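Local coordinates for salt-tolerant glutaminase (Micrococcus luteus, PDB 3AGD), which probably hydrolyses L-glutamine to L-glutamate and ammonium, as a member of the glutaminase family, at residues 70-78 / 120-128. Numbering follows the deposited sequence.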
loop_
_atom_site.group_PDB
_atom_site.type_symbol
_atom_site.label_atom_id
_atom_site.label_comp_id
_atom_site.label_asym_id
_atom_site.label_seq_id
_atom_site.Cartn_x
_atom_site.Cartn_y
_atom_site.Cartn_z
ATOM N N THR A 70 18.882 -5.130 -9.333
ATOM C CA THR A 70 19.559 -4.723 -10.559
ATOM C C THR A 70 18.629 -3.779 -11.317
ATOM O O THR A 70 19.078 -2.852 -11.989
ATOM C CB THR A 70 19.909 -5.936 -11.456
ATOM O OG1 THR A 70 18.779 -6.806 -11.558
ATOM C CG2 THR A 70 21.082 -6.704 -10.884
ATOM N N TYR A 71 17.326 -4.024 -11.198
ATOM C CA TYR A 71 16.314 -3.193 -11.846
ATOM C C TYR A 71 16.429 -1.774 -11.286
ATOM O O TYR A 71 16.380 -0.800 -12.029
ATOM C CB TYR A 71 14.917 -3.780 -11.585
ATOM C CG TYR A 71 13.760 -3.067 -12.262
ATOM C CD1 TYR A 71 13.893 -2.522 -13.543
ATOM C CD2 TYR A 71 12.503 -3.011 -11.650
ATOM C CE1 TYR A 71 12.803 -1.942 -14.203
ATOM C CE2 TYR A 71 11.406 -2.438 -12.299
ATOM C CZ TYR A 71 11.561 -1.905 -13.577
ATOM O OH TYR A 71 10.474 -1.355 -14.231
ATOM N N ALA A 72 16.599 -1.660 -9.973
ATOM C CA ALA A 72 16.745 -0.347 -9.349
ATOM C C ALA A 72 18.007 0.348 -9.882
ATOM O O ALA A 72 17.972 1.518 -10.260
ATOM C CB ALA A 72 16.821 -0.494 -7.838
ATOM N N ALA A 73 19.117 -0.383 -9.924
ATOM C CA ALA A 73 20.383 0.162 -10.414
ATOM C C ALA A 73 20.249 0.684 -11.850
ATOM O O ALA A 73 20.790 1.736 -12.194
ATOM C CB ALA A 73 21.469 -0.912 -10.350
ATOM N N ALA A 74 19.533 -0.065 -12.683
ATOM C CA ALA A 74 19.323 0.324 -14.070
ATOM C C ALA A 74 18.551 1.633 -14.152
ATOM O O ALA A 74 18.877 2.506 -14.959
ATOM C CB ALA A 74 18.570 -0.770 -14.811
ATOM N N LEU A 75 17.522 1.764 -13.320
ATOM C CA LEU A 75 16.708 2.980 -13.305
ATOM C C LEU A 75 17.572 4.155 -12.856
ATOM O O LEU A 75 17.529 5.242 -13.442
ATOM C CB LEU A 75 15.506 2.792 -12.368
ATOM C CG LEU A 75 14.471 1.770 -12.866
ATOM C CD1 LEU A 75 13.593 1.274 -11.726
ATOM C CD2 LEU A 75 13.630 2.412 -13.968
ATOM N N VAL A 76 18.362 3.931 -11.814
ATOM C CA VAL A 76 19.254 4.966 -11.306
ATOM C C VAL A 76 20.275 5.356 -12.371
ATOM O O VAL A 76 20.513 6.531 -12.623
ATOM C CB VAL A 76 20.035 4.477 -10.066
ATOM C CG1 VAL A 76 21.178 5.444 -9.753
ATOM C CG2 VAL A 76 19.101 4.375 -8.877
ATOM N N ASP A 77 20.866 4.357 -13.011
ATOM C CA ASP A 77 21.888 4.607 -14.013
ATOM C C ASP A 77 21.459 5.185 -15.343
ATOM O O ASP A 77 22.134 6.058 -15.879
ATOM C CB ASP A 77 22.681 3.329 -14.286
ATOM C CG ASP A 77 23.447 2.856 -13.072
ATOM O OD1 ASP A 77 23.920 3.719 -12.304
ATOM O OD2 ASP A 77 23.588 1.627 -12.893
ATOM N N ARG A 78 20.344 4.708 -15.884
ATOM C CA ARG A 78 19.904 5.163 -17.199
ATOM C C ARG A 78 18.651 6.029 -17.239
ATOM O O ARG A 78 18.345 6.619 -18.272
ATOM C CB ARG A 78 19.711 3.940 -18.102
ATOM C CG ARG A 78 20.938 3.038 -18.176
ATOM C CD ARG A 78 22.042 3.658 -19.024
ATOM N NE ARG A 78 21.892 3.335 -20.437
ATOM C CZ ARG A 78 22.064 2.119 -20.945
ATOM N NH1 ARG A 78 22.396 1.105 -20.163
ATOM N NH2 ARG A 78 21.898 1.913 -22.241
ATOM N N VAL A 120 17.473 -5.953 -18.211
ATOM C CA VAL A 120 17.907 -5.063 -17.135
ATOM C C VAL A 120 19.430 -5.090 -16.959
ATOM O O VAL A 120 20.063 -4.046 -16.821
ATOM C CB VAL A 120 17.248 -5.457 -15.790
ATOM C CG1 VAL A 120 18.010 -4.832 -14.622
ATOM C CG2 VAL A 120 15.789 -4.998 -15.772
ATOM N N HIS A 121 20.018 -6.281 -16.967
ATOM C CA HIS A 121 21.460 -6.399 -16.797
ATOM C C HIS A 121 22.203 -5.676 -17.924
ATOM O O HIS A 121 23.230 -5.042 -17.693
ATOM C CB HIS A 121 21.869 -7.872 -16.747
ATOM C CG HIS A 121 23.221 -8.097 -16.148
ATOM N ND1 HIS A 121 24.393 -7.810 -16.817
ATOM C CD2 HIS A 121 23.588 -8.528 -14.918
ATOM C CE1 HIS A 121 25.422 -8.054 -16.024
ATOM N NE2 HIS A 121 24.960 -8.490 -14.866
ATOM N N GLN A 122 21.656 -5.766 -19.133
ATOM C CA GLN A 122 22.220 -5.130 -20.320
ATOM C C GLN A 122 22.208 -3.601 -20.225
ATOM O O GLN A 122 22.980 -2.930 -20.903
ATOM C CB GLN A 122 21.436 -5.583 -21.570
ATOM C CG GLN A 122 21.641 -4.721 -22.831
ATOM C CD GLN A 122 22.900 -5.067 -23.612
ATOM O OE1 GLN A 122 22.903 -5.979 -24.442
ATOM N NE2 GLN A 122 23.979 -4.344 -23.342
ATOM N N LEU A 123 21.339 -3.058 -19.377
ATOM C CA LEU A 123 21.215 -1.608 -19.210
ATOM C C LEU A 123 22.018 -1.030 -18.053
ATOM O O LEU A 123 22.245 0.175 -17.993
ATOM C CB LEU A 123 19.749 -1.233 -18.962
ATOM C CG LEU A 123 18.695 -1.396 -20.056
ATOM C CD1 LEU A 123 17.312 -1.530 -19.412
ATOM C CD2 LEU A 123 18.751 -0.210 -21.008
ATOM N N LEU A 124 22.440 -1.900 -17.143
ATOM C CA LEU A 124 23.141 -1.519 -15.921
ATOM C C LEU A 124 23.977 -0.249 -15.725
ATOM O O LEU A 124 23.658 0.544 -14.845
ATOM C CB LEU A 124 23.932 -2.722 -15.400
ATOM C CG LEU A 124 22.972 -3.636 -14.631
ATOM C CD1 LEU A 124 23.706 -4.819 -14.037
ATOM C CD2 LEU A 124 22.288 -2.813 -13.536
ATOM N N VAL A 125 25.029 -0.029 -16.497
ATOM C CA VAL A 125 25.852 1.160 -16.270
ATOM C C VAL A 125 25.657 2.277 -17.289
ATOM O O VAL A 125 25.528 3.446 -16.928
ATOM C CB VAL A 125 27.349 0.770 -16.229
ATOM C CG1 VAL A 125 28.222 2.005 -16.080
ATOM C CG2 VAL A 125 27.589 -0.186 -15.080
ATOM N N GLY A 126 25.640 1.906 -18.560
ATOM C CA GLY A 126 25.478 2.879 -19.621
ATOM C C GLY A 126 25.509 2.167 -20.959
ATOM O O GLY A 126 25.703 0.952 -21.004
ATOM N N PRO A 127 25.338 2.897 -22.070
ATOM C CA PRO A 127 25.337 2.351 -23.429
ATOM C C PRO A 127 26.594 1.588 -23.820
ATOM O O PRO A 127 26.516 0.557 -24.490
ATOM C CB PRO A 127 25.162 3.594 -24.305
ATOM C CG PRO A 127 24.458 4.562 -23.405
ATOM C CD PRO A 127 25.157 4.358 -22.096
ATOM N N GLU A 128 27.749 2.099 -23.404
ATOM C CA GLU A 128 29.025 1.490 -23.766
ATOM C C GLU A 128 29.763 0.760 -22.650
ATOM O O GLU A 128 30.951 0.485 -22.788
ATOM C CB GLU A 128 29.955 2.566 -24.336
ATOM C CG GLU A 128 29.309 3.474 -25.377
ATOM C CD GLU A 128 28.935 2.740 -26.651
ATOM O OE1 GLU A 128 28.301 3.361 -27.530
ATOM O OE2 GLU A 128 29.279 1.544 -26.777
HETATM O O HOH W 1 22.576 -0.595 -22.537
#
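V120 meets helix 67-78 with both of its methyl groups. CG1, anti to the backbone N, lies against the backbone of T70, 3.5 Å from T70 O, and also reaches A74 CB. CG2 turns instead to the Y71 ring, approaching CD1 obliquely at 3.8 Å. Two residues on, Q122 sends its amide away from the helix to Q181 and D182, while its backbone O accepts a hydrogen bond from a water, 2.9 Å from Q122 O to the water oxygen. That water also takes one from R78 NH2, at the edge of the guanidinium and in its plane. L123 adds its CB beside A74 CB, and its CD2 covers one guanidinium face toward the rim. R78 bends at chi2 and chi3 (-74° and -87°), which curls its end back so that NH1 donates to L123 O; the modelled 2.4 Å is doubtfully short and the N-H...O angle of 127° far from straight. L124 starts away from the helix, but its CD2 returns to within 3.8 Å of A73 CB. On the opposite guanidinium face lies the G126-P127 peptide; G126 C lies over the centre, 3.3 Å above the plane, and the P127 ring continues past NE. The planar group is thus sandwiched between leucine and peptide. The contact joins helix 67-78 to the last part of helix 114-123 and to the loop that follows it, with helix 131-146 alongside: R137 forms a salt bridge with D77, and R134 bonds to G126 O. Helices 80-84 and 227-240 pack against Y71 and L75.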